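Local coordinates for protein alkane monooxygenase (Geobacillus thermodenitrificans, PDB 3B9O) that binds flavin mononucleotide and belongs to the luciferase-like monooxygenases, a flavoprotein family built on a TIM-barrel fold, at residues A[120-134]-A[214-227]. Numbering follows the deposited sequence.
With FMN (flavin mononucleotide), chain C.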
ATOM      1  N   SER A 120      -8.392  -0.287  15.032  1.00 11.82           N
ATOM      2  CA  SER A 120      -8.111  -0.827  16.377  1.00 13.12           C
ATOM      3  C   SER A 120      -8.535  -2.311  16.462  1.00 15.59           C
ATOM      4  O   SER A 120      -7.840  -3.125  17.081  1.00  8.59           O
ATOM      5  CB  SER A 120      -8.801  -0.027  17.478  1.00 10.56           C
ATOM      6  OG  SER A 120      -8.167   1.251  17.676  1.00 12.02           O
ATOM      7  N   THR A 121      -9.666  -2.626  15.838  1.00  8.53           N
ATOM      8  CA  THR A 121     -10.206  -3.995  15.832  1.00 16.14           C
ATOM      9  C   THR A 121      -9.232  -4.946  15.119  1.00 16.68           C
ATOM     10  O   THR A 121      -8.884  -5.989  15.669  1.00 12.08           O
ATOM     11  CB  THR A 121     -11.637  -4.062  15.197  1.00  9.24           C
ATOM     12  OG1 THR A 121     -12.534  -3.254  15.978  1.00 12.04           O
ATOM     13  CG2 THR A 121     -12.155  -5.522  15.168  1.00 10.28           C
ATOM     14  N   LEU A 122      -8.768  -4.558  13.933  1.00 12.68           N
ATOM     15  CA  LEU A 122      -7.782  -5.377  13.225  1.00  9.11           C
ATOM     16  C   LEU A 122      -6.458  -5.427  13.968  1.00 16.39           C
ATOM     17  O   LEU A 122      -5.810  -6.454  13.954  1.00 13.04           O
ATOM     18  CB  LEU A 122      -7.576  -4.922  11.786  1.00  8.01           C
ATOM     19  CG  LEU A 122      -8.825  -4.961  10.896  1.00 13.09           C
ATOM     20  CD1 LEU A 122      -8.572  -4.257   9.514  1.00  9.93           C
ATOM     21  CD2 LEU A 122      -9.347  -6.432  10.706  1.00 16.01           C
ATOM     22  N   ASP A 123      -6.046  -4.328  14.605  1.00 10.69           N
ATOM     23  CA  ASP A 123      -4.817  -4.360  15.387  1.00 11.15           C
ATOM     24  C   ASP A 123      -4.883  -5.400  16.531  1.00 14.88           C
ATOM     25  O   ASP A 123      -3.887  -6.068  16.819  1.00 15.04           O
ATOM     26  CB  ASP A 123      -4.441  -2.965  15.939  1.00 11.04           C
ATOM     27  CG  ASP A 123      -2.970  -2.903  16.384  1.00 13.86           C
ATOM     28  OD1 ASP A 123      -2.151  -3.362  15.591  1.00 12.20           O
ATOM     29  OD2 ASP A 123      -2.634  -2.356  17.474  1.00 11.79           O
ATOM     30  N   HIS A 124      -6.038  -5.485  17.201  1.00 13.10           N
ATOM     31  CA  HIS A 124      -6.301  -6.575  18.170  1.00 12.24           C
ATOM     32  C   HIS A 124      -6.342  -7.948  17.479  1.00 13.88           C
ATOM     33  O   HIS A 124      -5.595  -8.882  17.886  1.00 13.58           O
ATOM     34  CB  HIS A 124      -7.649  -6.363  18.898  1.00 10.38           C
ATOM     35  CG  HIS A 124      -7.610  -5.299  19.953  1.00 12.87           C
ATOM     36  ND1 HIS A 124      -6.779  -5.379  21.051  1.00 10.99           N
ATOM     37  CD2 HIS A 124      -8.293  -4.136  20.080  1.00 10.41           C
ATOM     38  CE1 HIS A 124      -6.941  -4.303  21.803  1.00 14.27           C
ATOM     39  NE2 HIS A 124      -7.832  -3.517  21.225  1.00 12.86           N
ATOM     40  N   LEU A 125      -7.212  -8.096  16.481  1.00 13.20           N
ATOM     41  CA  LEU A 125      -7.478  -9.448  15.897  1.00 11.59           C
ATOM     42  C   LEU A 125      -6.157 -10.028  15.294  1.00 16.72           C
ATOM     43  O   LEU A 125      -5.831 -11.209  15.498  1.00 14.26           O
ATOM     44  CB  LEU A 125      -8.583  -9.374  14.847  1.00  9.25           C
ATOM     45  CG  LEU A 125      -9.972  -9.022  15.409  1.00  6.72           C
ATOM     46  CD1 LEU A 125     -10.959  -8.926  14.206  1.00  7.85           C
ATOM     47  CD2 LEU A 125     -10.358 -10.026  16.523  1.00  9.55           C
ATOM     48  N   THR A 126      -5.374  -9.165  14.633  1.00 11.38           N
ATOM     49  CA  THR A 126      -4.092  -9.554  14.006  1.00 10.27           C
ATOM     50  C   THR A 126      -2.906  -9.562  14.961  1.00 15.70           C
ATOM     51  O   THR A 126      -1.787  -9.935  14.551  1.00 11.71           O
ATOM     52  CB  THR A 126      -3.691  -8.635  12.812  1.00 10.45           C
ATOM     53  OG1 THR A 126      -3.316  -7.342  13.326  1.00 15.39           O
ATOM     54  CG2 THR A 126      -4.843  -8.507  11.833  1.00 12.50           C
ATOM     55  N   LYS A 127      -3.137  -9.151  16.218  1.00 14.10           N
ATOM     56  CA  LYS A 127      -2.074  -9.071  17.211  1.00 16.81           C
ATOM     57  C   LYS A 127      -0.918  -8.165  16.719  1.00 14.84           C
ATOM     58  O   LYS A 127       0.275  -8.514  16.760  1.00 13.17           O
ATOM     59  CB  LYS A 127      -1.641 -10.476  17.671  1.00 14.81           C
ATOM     60  CG  LYS A 127      -2.694 -11.190  18.562  1.00 15.41           C
ATOM     61  CD  LYS A 127      -2.914 -10.394  19.882  1.00 19.26           C
ATOM     62  CE  LYS A 127      -4.102 -10.958  20.729  1.00 16.96           C
ATOM     63  NZ  LYS A 127      -5.413 -10.535  20.162  1.00 22.20           N
ATOM     64  N   GLY A 128      -1.297  -7.014  16.166  1.00 15.91           N
ATOM     65  CA  GLY A 128      -0.295  -6.004  15.848  1.00 12.85           C
ATOM     66  C   GLY A 128       0.351  -6.184  14.487  1.00 17.38           C
ATOM     67  O   GLY A 128       1.557  -5.927  14.327  1.00 12.45           O
ATOM     68  N   ARG A 129      -0.437  -6.620  13.499  1.00 12.36           N
ATOM     69  CA  ARG A 129       0.112  -6.954  12.173  1.00 13.50           C
ATOM     70  C   ARG A 129      -0.667  -6.175  11.111  1.00 17.22           C
ATOM     71  O   ARG A 129      -0.758  -6.592   9.977  1.00 16.17           O
ATOM     72  CB  ARG A 129       0.043  -8.460  11.902  1.00 17.02           C
ATOM     73  CG  ARG A 129       1.047  -9.322  12.746  1.00 14.64           C
ATOM     74  CD  ARG A 129       0.951 -10.740  12.320  1.00 10.20           C
ATOM     75  NE  ARG A 129      -0.332 -11.362  12.646  1.00 11.60           N
ATOM     76  CZ  ARG A 129      -0.868 -12.383  11.966  1.00 13.23           C
ATOM     77  NH1 ARG A 129      -0.291 -12.865  10.853  1.00 16.95           N
ATOM     78  NH2 ARG A 129      -1.989 -12.929  12.394  1.00  9.77           N
ATOM     79  N   ILE A 130      -1.206  -5.025  11.500  1.00 11.95           N
ATOM     80  CA  ILE A 130      -1.972  -4.175  10.593  1.00  7.79           C
ATOM     81  C   ILE A 130      -1.221  -2.851  10.230  1.00  9.50           C
ATOM     82  O   ILE A 130      -0.509  -2.251  11.066  1.00 12.87           O
ATOM     83  CB  ILE A 130      -3.427  -3.885  11.145  1.00 14.84           C
ATOM     84  CG1 ILE A 130      -4.378  -3.414  10.038  1.00  7.41           C
ATOM     85  CG2 ILE A 130      -3.429  -2.842  12.300  1.00 17.57           C
ATOM     86  CD1 ILE A 130      -4.711  -4.485   8.966  1.00 10.40           C
ATOM     87  N   ALA A 131      -1.415  -2.417   8.981  1.00 12.08           N
ATOM     88  CA  ALA A 131      -0.847  -1.183   8.484  1.00  9.30           C
ATOM     89  C   ALA A 131      -1.915  -0.512   7.642  1.00 14.93           C
ATOM     90  O   ALA A 131      -2.814  -1.181   7.113  1.00 12.27           O
ATOM     91  CB  ALA A 131       0.395  -1.472   7.651  1.00  6.60           C
ATOM     92  N   TRP A 132      -1.833   0.812   7.579  1.00 11.66           N
ATOM     93  CA  TRP A 132      -2.765   1.600   6.810  1.00 12.96           C
ATOM     94  C   TRP A 132      -2.035   2.445   5.783  1.00 15.77           C
ATOM     95  O   TRP A 132      -1.210   3.308   6.125  1.00 14.50           O
ATOM     96  CB  TRP A 132      -3.642   2.449   7.764  1.00 12.10           C
ATOM     97  CG  TRP A 132      -4.537   3.463   7.102  1.00 13.02           C
ATOM     98  CD1 TRP A 132      -5.056   3.426   5.816  1.00 10.62           C
ATOM     99  CD2 TRP A 132      -5.039   4.674   7.707  1.00 15.51           C
ATOM    100  NE1 TRP A 132      -5.830   4.570   5.592  1.00 14.43           N
ATOM    101  CE2 TRP A 132      -5.838   5.345   6.723  1.00 17.97           C
ATOM    102  CE3 TRP A 132      -4.865   5.272   8.972  1.00 13.03           C
ATOM    103  CZ2 TRP A 132      -6.481   6.589   6.979  1.00 15.57           C
ATOM    104  CZ3 TRP A 132      -5.511   6.493   9.233  1.00 15.84           C
ATOM    105  CH2 TRP A 132      -6.331   7.119   8.246  1.00 13.27           C
ATOM    106  N   ASN A 133      -2.357   2.184   4.521  1.00 15.56           N
ATOM    107  CA  ASN A 133      -1.922   3.045   3.419  1.00 13.82           C
ATOM    108  C   ASN A 133      -2.886   4.217   3.237  1.00 14.83           C
ATOM    109  O   ASN A 133      -3.993   4.073   2.715  1.00 16.78           O
ATOM    110  CB  ASN A 133      -1.695   2.264   2.125  1.00 13.18           C
ATOM    111  CG  ASN A 133      -1.214   3.168   0.963  1.00 17.92           C
ATOM    112  OD1 ASN A 133      -0.359   4.039   1.150  1.00 19.47           O
ATOM    113  ND2 ASN A 133      -1.763   2.963  -0.223  1.00 15.60           N
ATOM    114  N   VAL A 134      -2.441   5.372   3.726  1.00 15.26           N
ATOM    115  CA  VAL A 134      -3.219   6.609   3.745  1.00 18.25           C
ATOM    116  C   VAL A 134      -3.190   7.224   2.366  1.00 18.34           C
ATOM    117  O   VAL A 134      -2.136   7.515   1.824  1.00 16.48           O
ATOM    118  CB  VAL A 134      -2.666   7.625   4.752  1.00 22.46           C
ATOM    119  CG1 VAL A 134      -3.558   8.901   4.758  1.00 25.14           C
ATOM    120  CG2 VAL A 134      -2.630   7.015   6.113  1.00 15.24           C
ATOM    121  N   CYS A 214     -12.429   1.712  21.599  1.00 17.70           N
ATOM    122  CA  CYS A 214     -11.584   0.528  21.760  1.00 14.11           C
ATOM    123  C   CYS A 214     -10.469   0.706  22.798  1.00 18.08           C
ATOM    124  O   CYS A 214      -9.933   1.807  23.025  1.00 15.16           O
ATOM    125  CB  CYS A 214     -10.957   0.127  20.395  1.00 13.78           C
ATOM    126  SG  CYS A 214     -12.077   0.214  19.014  1.00 15.48           S
ATOM    127  N   GLU A 215     -10.108  -0.395  23.427  1.00 12.75           N
ATOM    128  CA  GLU A 215      -9.025  -0.396  24.398  1.00 11.40           C
ATOM    129  C   GLU A 215      -7.702  -0.433  23.647  1.00 16.77           C
ATOM    130  O   GLU A 215      -7.701  -0.826  22.462  1.00 15.46           O
ATOM    131  CB  GLU A 215      -9.147  -1.565  25.355  1.00  8.49           C
ATOM    132  CG  GLU A 215      -8.793  -2.972  24.736  1.00 19.78           C
ATOM    133  CD  GLU A 215      -9.009  -4.068  25.768  1.00 20.64           C
ATOM    134  OE1 GLU A 215      -8.037  -4.316  26.519  1.00 17.09           O
ATOM    135  OE2 GLU A 215     -10.138  -4.658  25.840  1.00 13.05           O
ATOM    136  N   PRO A 216      -6.590  -0.000  24.310  1.00 18.12           N
ATOM    137  CA  PRO A 216      -5.251  -0.065  23.665  1.00 17.27           C
ATOM    138  C   PRO A 216      -4.906  -1.454  23.061  1.00 19.83           C
ATOM    139  O   PRO A 216      -5.079  -2.509  23.710  1.00 13.73           O
ATOM    140  CB  PRO A 216      -4.274   0.339  24.783  1.00 12.12           C
ATOM    141  CG  PRO A 216      -5.096   1.219  25.699  1.00 16.85           C
ATOM    142  CD  PRO A 216      -6.532   0.632  25.648  1.00 13.85           C
ATOM    143  N   SER A 217      -4.448  -1.413  21.807  1.00 13.94           N
ATOM    144  CA  SER A 217      -4.124  -2.632  21.056  1.00 13.54           C
ATOM    145  C   SER A 217      -2.589  -2.656  20.950  1.00 19.53           C
ATOM    146  O   SER A 217      -1.952  -1.633  21.359  1.00 15.20           O
ATOM    147  CB  SER A 217      -4.819  -2.571  19.713  1.00 16.32           C
ATOM    148  OG  SER A 217      -4.302  -1.459  18.962  1.00 14.16           O
ATOM    149  N   PRO A 218      -1.974  -3.774  20.450  1.00 14.08           N
ATOM    150  CA  PRO A 218      -0.498  -3.906  20.479  1.00  9.03           C
ATOM    151  C   PRO A 218       0.301  -2.745  19.873  1.00 12.57           C
ATOM    152  O   PRO A 218       1.227  -2.270  20.491  1.00 15.17           O
ATOM    153  CB  PRO A 218      -0.260  -5.242  19.723  1.00 13.32           C
ATOM    154  CG  PRO A 218      -1.475  -6.024  20.093  1.00 14.03           C
ATOM    155  CD  PRO A 218      -2.574  -5.009  19.872  1.00 12.25           C
ATOM    156  N   GLN A 219      -0.079  -2.284  18.687  1.00 15.90           N
ATOM    157  CA  GLN A 219       0.582  -1.164  18.023  1.00 14.41           C
ATOM    158  C   GLN A 219      -0.020   0.198  18.335  1.00 12.21           C
ATOM    159  O   GLN A 219       0.619   1.228  18.048  1.00 15.01           O
ATOM    160  CB  GLN A 219       0.509  -1.366  16.520  1.00 13.74           C
ATOM    161  CG  GLN A 219       1.312  -2.548  16.033  1.00 17.29           C
ATOM    162  CD  GLN A 219       1.361  -2.654  14.518  1.00 15.66           C
ATOM    163  OE1 GLN A 219       0.336  -2.801  13.856  1.00 18.86           O
ATOM    164  NE2 GLN A 219       2.538  -2.649  13.983  1.00  6.77           N
ATOM    165  N   ARG A 220      -1.266   0.180  18.823  1.00 14.71           N
ATOM    166  CA  ARG A 220      -2.172   1.329  18.947  1.00 22.37           C
ATOM    167  C   ARG A 220      -2.492   1.966  17.598  1.00 11.18           C
ATOM    168  O   ARG A 220      -3.597   1.780  17.106  1.00 18.98           O
ATOM    169  CB  ARG A 220      -1.706   2.378  19.993  1.00 14.81           C
ATOM    170  CG  ARG A 220      -1.798   1.942  21.503  1.00 10.76           C
ATOM    171  CD  ARG A 220      -1.330   3.197  22.275  1.00 20.97           C
ATOM    172  NE  ARG A 220      -1.504   3.177  23.721  1.00 15.52           N
ATOM    173  CZ  ARG A 220      -2.571   3.658  24.353  1.00 13.19           C
ATOM    174  NH1 ARG A 220      -3.588   4.157  23.667  1.00 12.27           N
ATOM    175  NH2 ARG A 220      -2.616   3.640  25.688  1.00 17.68           N
ATOM    176  N   THR A 221      -1.565   2.748  17.027  1.00 14.99           N
ATOM    177  CA  THR A 221      -1.692   3.262  15.659  1.00 16.39           C
ATOM    178  C   THR A 221      -1.141   2.182  14.689  1.00 15.73           C
ATOM    179  O   THR A 221      -0.033   1.662  14.905  1.00 13.18           O
ATOM    180  CB  THR A 221      -0.946   4.610  15.492  1.00 16.06           C
ATOM    181  OG1 THR A 221      -1.501   5.576  16.400  1.00 13.54           O
ATOM    182  CG2 THR A 221      -0.974   5.111  14.054  1.00 15.14           C
ATOM    183  N   PRO A 222      -1.899   1.845  13.623  1.00 13.59           N
ATOM    184  CA  PRO A 222      -1.349   0.906  12.593  1.00 12.33           C
ATOM    185  C   PRO A 222      -0.060   1.502  11.987  1.00 14.10           C
ATOM    186  O   PRO A 222       0.126   2.733  12.010  1.00 11.85           O
ATOM    187  CB  PRO A 222      -2.445   0.869  11.517  1.00 11.55           C
ATOM    188  CG  PRO A 222      -3.692   1.313  12.199  1.00 19.82           C
ATOM    189  CD  PRO A 222      -3.241   2.320  13.267  1.00 15.21           C
ATOM    190  N   VAL A 223       0.824   0.656  11.465  1.00 12.84           N
ATOM    191  CA  VAL A 223       1.954   1.161  10.714  1.00  9.76           C
ATOM    192  C   VAL A 223       1.408   2.045   9.607  1.00 14.11           C
ATOM    193  O   VAL A 223       0.476   1.643   8.864  1.00 12.41           O
ATOM    194  CB  VAL A 223       2.834   0.029  10.148  1.00 12.69           C
ATOM    195  CG1 VAL A 223       3.859   0.635   9.182  1.00 12.52           C
ATOM    196  CG2 VAL A 223       3.562  -0.656  11.306  1.00 16.83           C
ATOM    197  N   ILE A 224       1.946   3.262   9.509  1.00 12.75           N
ATOM    198  CA  ILE A 224       1.419   4.247   8.543  1.00  6.10           C
ATOM    199  C   ILE A 224       2.181   4.257   7.222  1.00  9.78           C
ATOM    200  O   ILE A 224       3.355   4.609   7.163  1.00 13.39           O
ATOM    201  CB  ILE A 224       1.416   5.720   9.125  1.00 13.62           C
ATOM    202  CG1 ILE A 224       0.666   5.789  10.475  1.00 14.65           C
ATOM    203  CG2 ILE A 224       0.833   6.721   8.006  1.00 18.05           C
ATOM    204  CD1 ILE A 224      -0.839   5.388  10.394  1.00 20.80           C
ATOM    205  N   TYR A 225       1.532   3.810   6.162  1.00 12.97           N
ATOM    206  CA  TYR A 225       2.068   3.935   4.811  1.00 10.57           C
ATOM    207  C   TYR A 225       1.458   5.133   4.135  1.00 13.31           C
ATOM    208  O   TYR A 225       0.369   5.583   4.526  1.00 13.80           O
ATOM    209  CB  TYR A 225       1.650   2.712   3.965  1.00 11.83           C
ATOM    210  CG  TYR A 225       2.604   1.555   4.044  1.00 18.04           C
ATOM    211  CD1 TYR A 225       3.509   1.285   2.985  1.00 28.06           C
ATOM    212  CD2 TYR A 225       2.657   0.759   5.201  1.00 15.48           C
ATOM    213  CE1 TYR A 225       4.436   0.181   3.070  1.00 30.10           C
ATOM    214  CE2 TYR A 225       3.549  -0.321   5.301  1.00 13.12           C
ATOM    215  CZ  TYR A 225       4.426  -0.620   4.231  1.00 28.20           C
ATOM    216  OH  TYR A 225       5.288  -1.716   4.354  1.00 29.24           O
ATOM    217  N   GLN A 226       2.155   5.628   3.118  1.00 13.23           N
ATOM    218  CA  GLN A 226       1.656   6.650   2.243  1.00 17.86           C
ATOM    219  C   GLN A 226       2.096   6.312   0.827  1.00 17.44           C
ATOM    220  O   GLN A 226       3.176   5.758   0.603  1.00 19.53           O
ATOM    221  CB  GLN A 226       2.113   8.064   2.672  1.00 14.57           C
ATOM    222  CG  GLN A 226       1.350   9.173   1.963  1.00 22.80           C
ATOM    223  CD  GLN A 226       1.993   9.586   0.642  1.00 34.63           C
ATOM    224  OE1 GLN A 226       1.355  10.264  -0.177  1.00 27.82           O
ATOM    225  NE2 GLN A 226       3.268   9.173   0.415  1.00 24.13           N
ATOM    226  N   ALA A 227       1.217   6.630  -0.117  1.00 17.30           N
ATOM    227  CA  ALA A 227       1.505   6.506  -1.543  1.00 22.19           C
ATOM    228  C   ALA A 227       0.817   7.722  -2.185  1.00 32.99           C
ATOM    229  O   ALA A 227      -0.373   7.977  -1.910  1.00 23.19           O
ATOM    230  CB  ALA A 227       0.934   5.185  -2.084  1.00 18.33           C
TER
HETATM  231  N1  FMN C 441      -4.504   5.718  -5.046  1.00 55.89           N
HETATM  232  C2  FMN C 441      -5.578   4.988  -4.666  1.00 87.73           C
HETATM  233  O2  FMN C 441      -6.703   5.567  -4.612  1.00 53.32           O
HETATM  234  N3  FMN C 441      -5.395   3.663  -4.359  1.00 53.06           N
HETATM  235  C4  FMN C 441      -4.158   3.074  -4.421  1.00 58.29           C
HETATM  236  O4  FMN C 441      -4.015   1.869  -4.127  1.00 56.77           O
HETATM  237  C4A FMN C 441      -3.040   3.831  -4.805  1.00 44.69           C
HETATM  238  N5  FMN C 441      -1.778   3.311  -4.881  1.00 53.21           N
HETATM  239  C5A FMN C 441      -0.731   4.101  -5.281  1.00 66.26           C
HETATM  240  C6  FMN C 441       0.581   3.598  -5.382  1.00 52.67           C
HETATM  241  C7  FMN C 441       1.645   4.430  -5.783  1.00 41.13           C
HETATM  242  C7M FMN C 441       3.060   3.904  -5.901  1.00 65.89           C
HETATM  243  C8  FMN C 441       1.406   5.765  -6.074  1.00 62.37           C
HETATM  244  C8M FMN C 441       2.538   6.667  -6.508  1.00 56.28           C
HETATM  245  C9  FMN C 441       0.107   6.279  -5.982  1.00 40.44           C
HETATM  246  C9A FMN C 441      -0.966   5.458  -5.591  1.00 71.07           C
HETATM  247  N10 FMN C 441      -2.225   5.962  -5.503  1.00 83.50           N
HETATM  248  C10 FMN C 441      -3.255   5.176  -5.126  1.00 70.05           C
HETATM  249  C1' FMN C 441      -2.517   7.378  -5.813  1.00 64.74           C
HETATM  250  C2' FMN C 441      -2.564   8.194  -4.510  1.00 60.62           C
HETATM  251  O2' FMN C 441      -2.373   7.352  -3.371  1.00 43.14           O
HETATM  252  C3' FMN C 441      -3.849   9.007  -4.282  1.00 60.97           C
HETATM  253  O3' FMN C 441      -5.053   8.245  -4.517  1.00 46.02           O
HETATM  254  C4' FMN C 441      -3.829  10.382  -4.986  1.00 72.58           C
HETATM  255  O4' FMN C 441      -4.997  10.591  -5.786  1.00 84.09           O
HETATM  256  C5' FMN C 441      -2.600  10.637  -5.865  1.00 65.18           C
HETATM  257  O5' FMN C 441      -1.659  11.263  -5.002  1.00 47.04           O
HETATM  258  P   FMN C 441      -0.575  12.336  -5.507  1.00 51.81           P
HETATM  259  O1P FMN C 441      -1.325  13.196  -6.511  1.00 71.81           O
HETATM  260  O2P FMN C 441      -0.178  13.018  -4.231  1.00 30.75           O
HETATM  261  O3P FMN C 441       0.515  11.542  -6.202  1.00 63.87           O
HETATM  262  O   HOH W   1      -5.691   0.860  18.380  1.00 17.38           O
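Two adjacent parallel strands of the TIM-barrel wall, 130-134 and 223-227, meet here, together with the helix end and loop that lead into them. Their ladder of four bonds runs from Val223 N to Ile130 O (3.2 Å) up to Val134 N to Tyr225 O (2.9 Å). Ala131 CB packs on Val223 CB and, obliquely, on the Tyr225 ring; Asn133 OD1 lies beside Tyr225 CB, its amide plane at a right angle to the ring, and the amide's main polar partner is Thr104. On the other face Val134 CG2 meets Ile224 CG2 at 4.0 Å. Before the strands, Asp123 has CG anti to the backbone N (chi1 -163°), and its OD2 takes the amide N-H of Gln219 on its syn lone pair (2.8 Å); Ser217 OG, modelled 2.4 Å from OD2, is doubtfully short. A water joins Ser217 OG to Arg220 O and Ser120 OG, the latter held also by His212. Ser217 CB sits over one face of the His124 imidazole, 3.5 Å from its centroid, while NE2 donates to Glu215 O (3.0 Å) near the ring plane. Ala227 O accepts from O2' of flavin mononucleotide at 2.6 Å. Strands 100-106 and 243-246 extend the sheet; helix 154-174 touches Trp132 and Pro222, helix 412-417 Ala131 and Val223.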